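PDB 5IMU: Tat (Twin-arginine translocation) pathway signal sequence containing protein from Mycobacterium tuberculosis, which is of unknown function, possibly in signalling; its C-terminal part pairs an alpha/beta/alpha sandwich with a helical bundle. Local coordinates for residues Ser113-Ile118 with Asp203-Tyr208; Arg133-Leu138 with Glu182-Gly187; Leu162-Ile167 with Ala194-Ile199; Trp189-Ala194 with Tyr208-Tyr213. All blocks are in the same frame, centred on the assembly; numbering follows the deposited sequence.

All four contacts draw on the C-terminal helices: helix 183-199 serves contacts 2, 3 and 4, and helix 203-216 serves contacts 1 and 4. Contact 4 joins the two, with its centre about 10 Å from those of contacts 1 and 3; it shares Tyr208 with the former and Ala194 with the latter. Contact 2 lies at the surface, about 21 Å from contact 1 centre to centre, and meets contact 4 through Arg135 and Tyr213. Along the chain, contacts 2 and 3 are nested within the loop that contact 1 closes. Contacts 2 to 4 tie the helical part together, whereas contact 1 extends it to helix 111-115, which packs against strand 65-67 of the sheet.

Contact 1 of 4, residues Ser113-Ile118 with Asp203-Tyr208; sequences SARSAI and DYLANY
With CG of Arg115 placed beside its backbone N (chi1 -58°) and the chain extended from CG to NE, Arg115 runs past Tyr208, whose ring is carried out from helix 203-216 with CG trans to N. CB of Arg115 lies over one ring face, 4.1 Å from the ring centroid and 23° off the normal, a CH-pi contact shifted toward the rim. At the far end the guanidinium plane stands 77° from the ring plane and meets Tyr208 with its edge, NH1 lying 3.4 Å from CE2. CD of Arg115 rests on CD2 of Leu205 at 3.6 Å. Further along the chain, CD1 of Ile118 touches CD1 of Tyr208 at 3.7 Å, while OG of Ser116 approaches CD2 of Tyr204 obliquely at 3.0 Å. No clear hydrogen bond crosses the contact. The polar ends turn to third parties: Arg115 NH1 and Tyr208 OH both bind the backbone of Ile55, Arg115 NE forms a salt bridge with Asp111, Ser116 OG bonds Arg112 O, and Asn207 OD1 receives Val121 N. Residues 113-118 therefore meet helix 203-216 largely through carbon and ring surfaces, and the loop at Ile55 supplies the polar bridge that probably fixes arginine and tyrosine together.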
loop_
_atom_site.group_PDB
_atom_site.type_symbol
_atom_site.label_atom_id
_atom_site.label_comp_id
_atom_site.label_asym_id
_atom_site.label_seq_id
_atom_site.Cartn_x
_atom_site.Cartn_y
_atom_site.Cartn_z
ATOM N N SER A 113 3.656 -7.437 9.490
ATOM C CA SER A 113 2.479 -8.272 9.710
ATOM C C SER A 113 1.346 -7.899 8.761
ATOM O O SER A 113 0.651 -8.780 8.242
ATOM C CB SER A 113 2.020 -8.165 11.164
ATOM O OG SER A 113 1.813 -6.814 11.543
ATOM N N ALA A 114 1.148 -6.602 8.516
ATOM C CA ALA A 114 0.019 -6.173 7.694
ATOM C C ALA A 114 0.178 -6.616 6.245
ATOM O O ALA A 114 -0.806 -6.995 5.598
ATOM C CB ALA A 114 -0.143 -4.655 7.769
ATOM N N ARG A 115 1.400 -6.585 5.719
ATOM C CA ARG A 115 1.630 -6.865 4.307
ATOM C C ARG A 115 2.008 -8.317 4.031
ATOM O O ARG A 115 2.253 -8.663 2.871
ATOM C CB ARG A 115 2.719 -5.933 3.755
ATOM C CG ARG A 115 2.408 -4.439 3.888
ATOM C CD ARG A 115 3.572 -3.591 3.381
ATOM N NE ARG A 115 3.419 -2.165 3.664
ATOM C CZ ARG A 115 2.931 -1.276 2.802
ATOM N NH1 ARG A 115 2.538 -1.662 1.596
ATOM N NH2 ARG A 115 2.837 0.003 3.146
ATOM N N SER A 116 2.045 -9.178 5.052
ATOM C CA SER A 116 2.431 -10.574 4.883
ATOM C C SER A 116 1.244 -11.534 4.889
ATOM O O SER A 116 1.450 -12.751 4.905
ATOM C CB SER A 116 3.414 -10.992 5.978
ATOM O OG SER A 116 4.624 -10.263 5.897
ATOM N N ALA A 117 0.014 -11.025 4.875
ATOM C CA ALA A 117 -1.161 -11.877 5.009
ATOM C C ALA A 117 -1.559 -12.572 3.712
ATOM O O ALA A 117 -2.472 -13.406 3.733
ATOM C CB ALA A 117 -2.343 -11.060 5.540
ATOM N N ILE A 118 -0.909 -12.263 2.596
ATOM C CA ILE A 118 -1.277 -12.837 1.303
ATOM C C ILE A 118 -0.501 -14.129 1.083
ATOM O O ILE A 118 0.726 -14.148 1.263
ATOM C CB ILE A 118 -1.016 -11.847 0.157
ATOM C CG1 ILE A 118 -1.764 -10.537 0.403
ATOM C CG2 ILE A 118 -1.418 -12.455 -1.184
ATOM C CD1 ILE A 118 -1.362 -9.425 -0.533
ATOM N N ASP A 203 11.220 -10.713 0.348
ATOM C CA ASP A 203 10.435 -11.502 -0.600
ATOM C C ASP A 203 8.944 -11.455 -0.294
ATOM O O ASP A 203 8.121 -11.514 -1.216
ATOM C CB ASP A 203 10.924 -12.951 -0.608
ATOM C CG ASP A 203 12.244 -13.116 -1.332
ATOM O OD1 ASP A 203 13.054 -12.166 -1.326
ATOM O OD2 ASP A 203 12.468 -14.196 -1.919
ATOM N N TYR A 204 8.570 -11.360 0.983
ATOM C CA TYR A 204 7.153 -11.260 1.311
ATOM C C TYR A 204 6.566 -9.933 0.847
ATOM O O TYR A 204 5.378 -9.867 0.514
ATOM C CB TYR A 204 6.939 -11.441 2.813
ATOM C CG TYR A 204 7.527 -10.333 3.650
ATOM C CD1 TYR A 204 8.852 -10.381 4.058
ATOM C CD2 TYR A 204 6.763 -9.240 4.030
ATOM C CE1 TYR A 204 9.398 -9.373 4.822
ATOM C CE2 TYR A 204 7.301 -8.227 4.798
ATOM C CZ TYR A 204 8.620 -8.299 5.188
ATOM O OH TYR A 204 9.166 -7.294 5.952
ATOM N N LEU A 205 7.376 -8.869 0.818
ATOM C CA LEU A 205 6.900 -7.599 0.278
ATOM C C LEU A 205 6.762 -7.660 -1.236
ATOM O O LEU A 205 5.778 -7.158 -1.794
ATOM C CB LEU A 205 7.840 -6.463 0.673
ATOM C CG LEU A 205 7.829 -5.996 2.126
ATOM C CD1 LEU A 205 8.704 -4.770 2.263
ATOM C CD2 LEU A 205 6.410 -5.698 2.573
ATOM N N ALA A 206 7.747 -8.251 -1.919
ATOM C CA ALA A 206 7.632 -8.460 -3.358
ATOM C C ALA A 206 6.377 -9.254 -3.691
ATOM O O ALA A 206 5.684 -8.959 -4.671
ATOM C CB ALA A 206 8.877 -9.175 -3.887
ATOM N N ASN A 207 6.065 -10.257 -2.870
ATOM C CA ASN A 207 4.835 -11.020 -3.044
ATOM C C ASN A 207 3.610 -10.124 -2.896
ATOM O O ASN A 207 2.679 -10.184 -3.709
ATOM C CB ASN A 207 4.801 -12.169 -2.034
ATOM C CG ASN A 207 3.672 -13.141 -2.295
ATOM O OD1 ASN A 207 3.709 -13.907 -3.256
ATOM N ND2 ASN A 207 2.663 -13.123 -1.430
ATOM N N TYR A 208 3.598 -9.278 -1.862
ATOM C CA TYR A 208 2.479 -8.366 -1.633
ATOM C C TYR A 208 2.223 -7.488 -2.852
ATOM O O TYR A 208 1.082 -7.357 -3.311
ATOM C CB TYR A 208 2.765 -7.511 -0.392
ATOM C CG TYR A 208 1.814 -6.353 -0.153
ATOM C CD1 TYR A 208 0.663 -6.516 0.614
ATOM C CD2 TYR A 208 2.084 -5.091 -0.666
ATOM C CE1 TYR A 208 -0.199 -5.455 0.845
ATOM C CE2 TYR A 208 1.226 -4.026 -0.443
ATOM C CZ TYR A 208 0.086 -4.214 0.315
ATOM O OH TYR A 208 -0.769 -3.158 0.542
#

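Contact 2 of 4, residues Arg133-Leu138 with Glu182-Gly187; sequences RRRDSL and ELTAVG
Arg135 reaches from the first position of a type I beta turn, Arg135-Leu138, to Thr184 in the first turn of helix 183-199, so a loop between two helices is tied to the start of a third. The hydrogen bonding is a single link across the segments: NH2 of Arg135 donates to the backbone O of Thr184 at 2.6 Å. Its N-H...O angle of 137° shows a short but bent bond. The donor nevertheless lies in the carbonyl plane on a lone pair, and the oxygen sits at the guanidinium edge, only 10° out of that plane. A bend at chi2 (68°) brings the group round to this oxygen. The ionic part lies one residue beyond the helical segment, where Asp188 makes a salt bridge with Arg135 NE through OD1 and receives a hydrogen bond from Ser137 OG at OD2. One carboxylate thus holds both the arginine and the turn, and with Thr184 O it should restrict rotation of the guanidinium. Van der Waals contact is slight, as expected of a surface contact burying 142 Å². CG2 of Thr184 comes within 4.1 Å of Arg135 NH2, and three residues further along the helix the same nitrogen approaches CA of Gly187 at 3.8 Å.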
loop_
_atom_site.group_PDB
_atom_site.type_symbol
_atom_site.label_atom_id
_atom_site.label_comp_id
_atom_site.label_asym_id
_atom_site.label_seq_id
_atom_site.Cartn_x
_atom_site.Cartn_y
_atom_site.Cartn_z
ATOM N N ARG A 133 7.568 -8.502 -19.031
ATOM C CA ARG A 133 7.652 -8.672 -20.479
ATOM C C ARG A 133 6.475 -8.015 -21.189
ATOM O O ARG A 133 6.646 -7.383 -22.238
ATOM C CB ARG A 133 7.719 -10.160 -20.836
ATOM C CG ARG A 133 7.764 -10.418 -22.337
ATOM C CD ARG A 133 7.784 -11.903 -22.672
ATOM N NE ARG A 133 6.492 -12.545 -22.439
ATOM C CZ ARG A 133 5.468 -12.498 -23.286
ATOM N NH1 ARG A 133 5.575 -11.832 -24.427
ATOM N NH2 ARG A 133 4.332 -13.117 -22.990
ATOM N N ARG A 134 5.277 -8.134 -20.623
ATOM C CA ARG A 134 4.058 -7.722 -21.307
ATOM C C ARG A 134 3.667 -6.271 -21.040
ATOM O O ARG A 134 2.634 -5.825 -21.552
ATOM C CB ARG A 134 2.903 -8.653 -20.910
ATOM C CG ARG A 134 3.096 -10.098 -21.374
ATOM C CD ARG A 134 1.956 -11.013 -20.935
ATOM N NE ARG A 134 0.664 -10.590 -21.467
ATOM C CZ ARG A 134 -0.463 -11.280 -21.328
ATOM N NH1 ARG A 134 -0.460 -12.435 -20.674
ATOM N NH2 ARG A 134 -1.596 -10.819 -21.844
ATOM N N ARG A 135 4.461 -5.519 -20.278
ATOM C CA ARG A 135 4.121 -4.150 -19.891
ATOM C C ARG A 135 4.993 -3.177 -20.675
ATOM O O ARG A 135 6.192 -3.057 -20.406
ATOM C CB ARG A 135 4.306 -3.946 -18.390
ATOM C CG ARG A 135 3.725 -2.643 -17.877
ATOM C CD ARG A 135 2.210 -2.665 -17.958
ATOM N NE ARG A 135 1.607 -1.739 -17.008
ATOM C CZ ARG A 135 0.389 -1.883 -16.499
ATOM N NH1 ARG A 135 -0.356 -2.926 -16.842
ATOM N NH2 ARG A 135 -0.081 -0.992 -15.637
ATOM N N ASP A 136 4.382 -2.455 -21.619
ATOM C CA ASP A 136 5.156 -1.593 -22.507
ATOM C C ASP A 136 5.640 -0.326 -21.807
ATOM O O ASP A 136 6.639 0.267 -22.230
ATOM C CB ASP A 136 4.319 -1.225 -23.735
ATOM C CG ASP A 136 5.165 -0.738 -24.899
ATOM O OD1 ASP A 136 6.200 -1.371 -25.187
ATOM O OD2 ASP A 136 4.798 0.283 -25.523
ATOM N N SER A 137 4.962 0.102 -20.744
ATOM C CA SER A 137 5.206 1.408 -20.144
ATOM C C SER A 137 6.340 1.417 -19.122
ATOM O O SER A 137 6.686 2.493 -18.621
ATOM C CB SER A 137 3.921 1.922 -19.488
ATOM O OG SER A 137 3.414 0.976 -18.559
ATOM N N LEU A 138 6.929 0.264 -18.811
ATOM C CA LEU A 138 7.961 0.197 -17.787
ATOM C C LEU A 138 9.240 0.898 -18.251
ATOM O O LEU A 138 9.531 0.948 -19.449
ATOM C CB LEU A 138 8.276 -1.259 -17.448
ATOM C CG LEU A 138 7.844 -1.890 -16.119
ATOM C CD1 LEU A 138 6.768 -1.086 -15.404
ATOM C CD2 LEU A 138 7.383 -3.323 -16.355
ATOM N N GLU A 182 -4.322 7.229 -13.553
ATOM C CA GLU A 182 -4.526 6.035 -14.361
ATOM C C GLU A 182 -4.032 4.818 -13.589
ATOM O O GLU A 182 -2.896 4.807 -13.100
ATOM C CB GLU A 182 -3.786 6.147 -15.696
ATOM C CG GLU A 182 -4.288 7.257 -16.608
ATOM C CD GLU A 182 -5.617 6.928 -17.260
ATOM O OE1 GLU A 182 -6.021 5.746 -17.229
ATOM O OE2 GLU A 182 -6.259 7.851 -17.806
ATOM N N LEU A 183 -4.889 3.800 -13.472
ATOM C CA LEU A 183 -4.463 2.549 -12.854
ATOM C C LEU A 183 -3.300 1.917 -13.603
ATOM O O LEU A 183 -2.566 1.110 -13.020
ATOM C CB LEU A 183 -5.623 1.554 -12.792
ATOM C CG LEU A 183 -6.740 1.781 -11.776
ATOM C CD1 LEU A 183 -7.552 0.507 -11.651
ATOM C CD2 LEU A 183 -6.194 2.208 -10.423
ATOM N N THR A 184 -3.137 2.251 -14.883
ATOM C CA THR A 184 -1.956 1.839 -15.633
ATOM C C THR A 184 -0.678 2.257 -14.916
ATOM O O THR A 184 0.226 1.440 -14.702
ATOM C CB THR A 184 -2.008 2.437 -17.040
ATOM O OG1 THR A 184 -2.828 1.618 -17.883
ATOM C CG2 THR A 184 -0.609 2.558 -17.634
ATOM N N ALA A 185 -0.587 3.534 -14.532
ATOM C CA ALA A 185 0.602 4.015 -13.838
ATOM C C ALA A 185 0.727 3.406 -12.447
ATOM O O ALA A 185 1.845 3.186 -11.967
ATOM C CB ALA A 185 0.582 5.540 -13.753
ATOM N N VAL A 186 -0.399 3.127 -11.789
ATOM C CA VAL A 186 -0.350 2.472 -10.484
ATOM C C VAL A 186 0.224 1.067 -10.618
ATOM O O VAL A 186 1.037 0.631 -9.793
ATOM C CB VAL A 186 -1.749 2.457 -9.841
ATOM C CG1 VAL A 186 -1.740 1.629 -8.568
ATOM C CG2 VAL A 186 -2.215 3.876 -9.551
ATOM N N GLY A 187 -0.186 0.339 -11.659
ATOM C CA GLY A 187 0.367 -0.985 -11.886
ATOM C C GLY A 187 1.872 -0.963 -12.071
ATOM O O GLY A 187 2.584 -1.814 -11.532
#

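Contact 3 of 4, residues Leu162-Ile167 with Ala194-Ile199; sequences LLHGCI and AIEALI
A histidine-carboxylate hydrogen bond spans two antiparallel helices where His164 faces Glu196: ND1 donates to OE1 at 2.8 Å with an N-H...O angle of 160°. The ring and carboxylate planes are only 15° apart. OE1 lies at the ring edge, in the imidazole plane, and receives the proton on its syn lone pair. Both first torsions place CG trans to the backbone N, and Glu196 continues extended beyond CG, which carries its carboxylate across the gap to the ring.

The axis spacing is consistent with this reach. Segments 162-167 and 194-199 run 146° apart in direction and come no nearer than 10.4 Å, a spacing bridged by long side chains. Leu163 extends a single methyl, CD2, to the opposing helix: it lies 3.6 Å from CA of Glu196, 3.8 Å from CG2 of Ile195 and 4.0 Å from CD1 of Ile199. One turn later CD1 of Ile167 approaches the glutamate, 3.6 Å from Glu196 OE1, so the bonded oxygen also touches this methyl, roughly at right angles to the hydrogen bond. Ile195 and Ile199 also touch helix 140-151, and Leu163 and Ile167 pack on Leu192, so the apolar layer is continuous with the rest of the bundle.

Leu163, Ile167 and Ile195 are buried, whereas His164 is exposed and Glu196 partly so, its CB still packing on the leucine and on Ile167. A nearby carboxylate would be expected to stabilise a protonated imidazole, and the in-plane bond probably limits rotation of both groups.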
loop_
_atom_site.group_PDB
_atom_site.type_symbol
_atom_site.label_atom_id
_atom_site.label_comp_id
_atom_site.label_asym_id
_atom_site.label_seq_id
_atom_site.Cartn_x
_atom_site.Cartn_y
_atom_site.Cartn_z
ATOM N N LEU A 162 18.825 3.896 -9.702
ATOM C CA LEU A 162 17.911 4.223 -10.794
ATOM C C LEU A 162 16.524 3.650 -10.537
ATOM O O LEU A 162 15.514 4.322 -10.778
ATOM C CB LEU A 162 18.473 3.706 -12.121
ATOM C CG LEU A 162 17.607 3.903 -13.367
ATOM C CD1 LEU A 162 17.219 5.364 -13.539
ATOM C CD2 LEU A 162 18.341 3.391 -14.597
ATOM N N LEU A 163 16.455 2.408 -10.049
ATOM C CA LEU A 163 15.164 1.805 -9.731
ATOM C C LEU A 163 14.399 2.653 -8.722
ATOM O O LEU A 163 13.209 2.936 -8.906
ATOM C CB LEU A 163 15.364 0.386 -9.201
ATOM C CG LEU A 163 14.114 -0.312 -8.657
ATOM C CD1 LEU A 163 13.066 -0.497 -9.748
ATOM C CD2 LEU A 163 14.475 -1.645 -8.025
ATOM N N HIS A 164 15.070 3.074 -7.648
ATOM C CA HIS A 164 14.387 3.889 -6.651
ATOM C C HIS A 164 13.996 5.244 -7.222
ATOM O O HIS A 164 12.936 5.784 -6.884
ATOM C CB HIS A 164 15.251 4.074 -5.407
ATOM C CG HIS A 164 14.487 4.616 -4.238
ATOM N ND1 HIS A 164 13.624 3.840 -3.495
ATOM C CD2 HIS A 164 14.423 5.861 -3.711
ATOM C CE1 HIS A 164 13.077 4.579 -2.546
ATOM N NE2 HIS A 164 13.544 5.810 -2.657
ATOM N N GLY A 165 14.841 5.813 -8.086
ATOM C CA GLY A 165 14.485 7.066 -8.728
ATOM C C GLY A 165 13.244 6.941 -9.589
ATOM O O GLY A 165 12.425 7.861 -9.657
ATOM N N CYS A 166 13.079 5.793 -10.252
ATOM C CA CYS A 166 11.886 5.580 -11.063
ATOM C C CYS A 166 10.658 5.314 -10.201
ATOM O O CYS A 166 9.546 5.697 -10.580
ATOM C CB CYS A 166 12.114 4.427 -12.041
ATOM S SG CYS A 166 13.261 4.824 -13.384
ATOM N N ILE A 167 10.834 4.659 -9.051
ATOM C CA ILE A 167 9.718 4.467 -8.127
ATOM C C ILE A 167 9.228 5.812 -7.606
ATOM O O ILE A 167 8.021 6.086 -7.574
ATOM C CB ILE A 167 10.124 3.530 -6.976
ATOM C CG1 ILE A 167 10.291 2.098 -7.485
ATOM C CG2 ILE A 167 9.097 3.587 -5.854
ATOM C CD1 ILE A 167 10.932 1.164 -6.485
ATOM N N ALA A 194 7.769 -4.224 -6.375
ATOM C CA ALA A 194 8.085 -5.633 -6.173
ATOM C C ALA A 194 9.553 -5.914 -6.463
ATOM O O ALA A 194 10.202 -6.677 -5.740
ATOM C CB ALA A 194 7.185 -6.505 -7.050
ATOM N N ILE A 195 10.097 -5.297 -7.516
ATOM C CA ILE A 195 11.503 -5.500 -7.855
ATOM C C ILE A 195 12.405 -4.974 -6.744
ATOM O O ILE A 195 13.386 -5.624 -6.364
ATOM C CB ILE A 195 11.829 -4.843 -9.209
ATOM C CG1 ILE A 195 11.040 -5.518 -10.333
ATOM C CG2 ILE A 195 13.319 -4.919 -9.497
ATOM C CD1 ILE A 195 11.157 -4.812 -11.666
ATOM N N GLU A 196 12.087 -3.796 -6.196
ATOM C CA GLU A 196 12.937 -3.233 -5.149
ATOM C C GLU A 196 12.909 -4.088 -3.890
ATOM O O GLU A 196 13.954 -4.342 -3.283
ATOM C CB GLU A 196 12.526 -1.800 -4.818
ATOM C CG GLU A 196 13.348 -1.212 -3.668
ATOM C CD GLU A 196 13.116 0.272 -3.452
ATOM O OE1 GLU A 196 13.688 1.084 -4.210
ATOM O OE2 GLU A 196 12.369 0.632 -2.518
ATOM N N ALA A 197 11.721 -4.531 -3.473
ATOM C CA ALA A 197 11.638 -5.419 -2.318
ATOM C C ALA A 197 12.418 -6.705 -2.557
ATOM O O ALA A 197 13.014 -7.264 -1.629
ATOM C CB ALA A 197 10.176 -5.729 -1.998
ATOM N N LEU A 198 12.429 -7.183 -3.803
ATOM C CA LEU A 198 13.153 -8.406 -4.133
ATOM C C LEU A 198 14.656 -8.225 -3.943
ATOM O O LEU A 198 15.312 -9.042 -3.286
ATOM C CB LEU A 198 12.823 -8.821 -5.568
ATOM C CG LEU A 198 12.836 -10.305 -5.942
ATOM C CD1 LEU A 198 12.107 -11.139 -4.902
ATOM C CD2 LEU A 198 12.200 -10.493 -7.312
ATOM N N ILE A 199 15.225 -7.153 -4.503
ATOM C CA ILE A 199 16.664 -6.956 -4.361
ATOM C C ILE A 199 17.043 -6.611 -2.926
ATOM O O ILE A 199 18.209 -6.766 -2.546
ATOM C CB ILE A 199 17.192 -5.883 -5.338
ATOM C CG1 ILE A 199 16.651 -4.493 -4.999
ATOM C CG2 ILE A 199 16.861 -6.252 -6.779
ATOM C CD1 ILE A 199 17.307 -3.386 -5.809
#

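Contact 4 of 4, residues Trp189-Ala194 with Tyr208-Tyr213; sequences WMLLAA and YHLAWY
The backbone O of His209 accepts the helical hydrogen bond from Tyr213 N at 2.9 Å and lies 4.0 Å from CB of Met190 on the facing helix, whose own backbone O is approached by CB of His209. The imidazole then lays its ring over Ala193, whose CB sits above the ring centre, 3.6 Å from the centroid and 7° off the normal, a well-centred CH-pi contact. The opposite face of the imidazole is covered near its rim by CD2 of Tyr208, so the ring is sandwiched, and its ND1 is satisfied by a hydrogen bond with Trp54 NE1.

A second CH-pi contact lies toward the other end of the interface. CG of Leu191 stands 3.6 Å from the centroid of the Tyr213 ring, 17° off the normal, and CD1 spreads along the same face to reach CZ at 3.6 Å. Meanwhile CD2 of Leu191 meets CD2 of Leu210 at 4.2 Å. Met190, extended beyond CG, lies alongside the backbone of Trp212 and Tyr213: its SD is 3.7 Å from Trp212 O, and its CB comes to the edge of the tyrosine ring.

No hydrogen bond crosses, and every touching residue is buried. The small Ala193 and Ala194 are consistent with the close axis approach of 8.1 Å, with the segment directions 157° apart. Such tight, nearly antiparallel packing of two helices consecutive in the chain is that of an alpha-helical hairpin, here within the helical bundle of the DUF5631 family region.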
loop_
_atom_site.group_PDB
_atom_site.type_symbol
_atom_site.label_atom_id
_atom_site.label_comp_id
_atom_site.label_asym_id
_atom_site.label_seq_id
_atom_site.Cartn_x
_atom_site.Cartn_y
_atom_site.Cartn_z
ATOM N N TRP A 189 3.896 1.292 -10.814
ATOM C CA TRP A 189 4.378 1.532 -9.456
ATOM C C TRP A 189 4.478 0.229 -8.669
ATOM O O TRP A 189 5.470 -0.021 -7.976
ATOM C CB TRP A 189 3.436 2.526 -8.769
ATOM C CG TRP A 189 3.903 3.115 -7.468
ATOM C CD1 TRP A 189 5.064 2.845 -6.799
ATOM C CD2 TRP A 189 3.200 4.082 -6.680
ATOM N NE1 TRP A 189 5.124 3.589 -5.642
ATOM C CE2 TRP A 189 3.991 4.355 -5.547
ATOM C CE3 TRP A 189 1.976 4.743 -6.825
ATOM C CZ2 TRP A 189 3.595 5.262 -4.562
ATOM C CZ3 TRP A 189 1.588 5.642 -5.849
ATOM C CH2 TRP A 189 2.395 5.893 -4.733
ATOM N N MET A 190 3.457 -0.628 -8.788
ATOM C CA MET A 190 3.447 -1.887 -8.049
ATOM C C MET A 190 4.552 -2.827 -8.522
ATOM O O MET A 190 5.237 -3.451 -7.702
ATOM C CB MET A 190 2.083 -2.563 -8.185
ATOM C CG MET A 190 0.945 -1.836 -7.484
ATOM S SD MET A 190 -0.670 -2.473 -7.971
ATOM C CE MET A 190 -1.740 -1.600 -6.832
ATOM N N LEU A 191 4.733 -2.952 -9.842
ATOM C CA LEU A 191 5.766 -3.844 -10.362
ATOM C C LEU A 191 7.161 -3.372 -9.967
ATOM O O LEU A 191 8.015 -4.185 -9.593
ATOM C CB LEU A 191 5.658 -3.954 -11.882
ATOM C CG LEU A 191 4.803 -5.081 -12.467
ATOM C CD1 LEU A 191 4.926 -5.100 -13.986
ATOM C CD2 LEU A 191 5.183 -6.432 -11.877
ATOM N N LEU A 192 7.415 -2.066 -10.055
ATOM C CA LEU A 192 8.709 -1.544 -9.629
ATOM C C LEU A 192 8.926 -1.766 -8.136
ATOM O O LEU A 192 10.045 -2.071 -7.703
ATOM C CB LEU A 192 8.816 -0.060 -9.973
ATOM C CG LEU A 192 8.705 0.314 -11.453
ATOM C CD1 LEU A 192 8.617 1.824 -11.623
ATOM C CD2 LEU A 192 9.875 -0.250 -12.248
ATOM N N ALA A 193 7.866 -1.617 -7.336
ATOM C CA ALA A 193 7.978 -1.838 -5.898
ATOM C C ALA A 193 8.315 -3.291 -5.590
ATOM O O ALA A 193 9.063 -3.578 -4.648
ATOM C CB ALA A 193 6.682 -1.431 -5.198
ATOM N N ALA A 194 7.769 -4.224 -6.375
ATOM C CA ALA A 194 8.085 -5.633 -6.173
ATOM C C ALA A 194 9.553 -5.914 -6.463
ATOM O O ALA A 194 10.202 -6.677 -5.740
ATOM C CB ALA A 194 7.185 -6.505 -7.050
ATOM N N TYR A 208 3.598 -9.278 -1.862
ATOM C CA TYR A 208 2.479 -8.366 -1.633
ATOM C C TYR A 208 2.223 -7.488 -2.852
ATOM O O TYR A 208 1.082 -7.357 -3.311
ATOM C CB TYR A 208 2.765 -7.511 -0.392
ATOM C CG TYR A 208 1.814 -6.353 -0.153
ATOM C CD1 TYR A 208 0.663 -6.516 0.614
ATOM C CD2 TYR A 208 2.084 -5.091 -0.666
ATOM C CE1 TYR A 208 -0.199 -5.455 0.845
ATOM C CE2 TYR A 208 1.226 -4.026 -0.443
ATOM C CZ TYR A 208 0.086 -4.214 0.315
ATOM O OH TYR A 208 -0.769 -3.158 0.542
ATOM N N HIS A 209 3.279 -6.882 -3.396
ATOM C CA HIS A 209 3.096 -5.966 -4.518
ATOM C C HIS A 209 2.730 -6.716 -5.794
ATOM O O HIS A 209 1.935 -6.222 -6.601
ATOM C CB HIS A 209 4.358 -5.130 -4.720
ATOM C CG HIS A 209 4.592 -4.129 -3.632
ATOM N ND1 HIS A 209 3.694 -3.128 -3.336
ATOM C CD2 HIS A 209 5.623 -3.980 -2.766
ATOM C CE1 HIS A 209 4.161 -2.402 -2.336
ATOM N NE2 HIS A 209 5.330 -2.898 -1.971
ATOM N N LEU A 210 3.295 -7.908 -5.993
ATOM C CA LEU A 210 2.964 -8.690 -7.182
ATOM C C LEU A 210 1.512 -9.153 -7.153
ATOM O O LEU A 210 0.830 -9.137 -8.185
ATOM C CB LEU A 210 3.900 -9.893 -7.298
ATOM C CG LEU A 210 4.438 -10.284 -8.678
ATOM C CD1 LEU A 210 4.528 -11.800 -8.805
ATOM C CD2 LEU A 210 3.618 -9.689 -9.816
ATOM N N ALA A 211 1.026 -9.581 -5.985
ATOM C CA ALA A 211 -0.369 -9.996 -5.875
ATOM C C ALA A 211 -1.311 -8.840 -6.178
ATOM O O ALA A 211 -2.310 -9.010 -6.888
ATOM C CB ALA A 211 -0.642 -10.560 -4.480
ATOM N N TRP A 212 -1.005 -7.651 -5.658
ATOM C CA TRP A 212 -1.851 -6.496 -5.930
ATOM C C TRP A 212 -1.749 -6.049 -7.382
ATOM O O TRP A 212 -2.714 -5.502 -7.927
ATOM C CB TRP A 212 -1.492 -5.350 -4.987
ATOM C CG TRP A 212 -2.241 -5.423 -3.695
ATOM C CD1 TRP A 212 -1.772 -5.867 -2.493
ATOM C CD2 TRP A 212 -3.610 -5.058 -3.485
ATOM N NE1 TRP A 212 -2.766 -5.791 -1.543
ATOM C CE2 TRP A 212 -3.903 -5.297 -2.128
ATOM C CE3 TRP A 212 -4.613 -4.545 -4.313
ATOM C CZ2 TRP A 212 -5.160 -5.041 -1.580
ATOM C CZ3 TRP A 212 -5.860 -4.292 -3.768
ATOM C CH2 TRP A 212 -6.124 -4.540 -2.415
ATOM N N TYR A 213 -0.598 -6.265 -8.022
ATOM C CA TYR A 213 -0.483 -5.944 -9.442
ATOM C C TYR A 213 -1.476 -6.753 -10.269
ATOM O O TYR A 213 -2.074 -6.231 -11.217
ATOM C CB TYR A 213 0.946 -6.192 -9.932
ATOM C CG TYR A 213 1.111 -5.963 -11.421
ATOM C CD1 TYR A 213 1.307 -4.687 -11.925
ATOM C CD2 TYR A 213 1.062 -7.024 -12.319
ATOM C CE1 TYR A 213 1.452 -4.468 -13.284
ATOM C CE2 TYR A 213 1.204 -6.816 -13.680
ATOM C CZ TYR A 213 1.401 -5.537 -14.156
ATOM O OH TYR A 213 1.545 -5.329 -15.507
#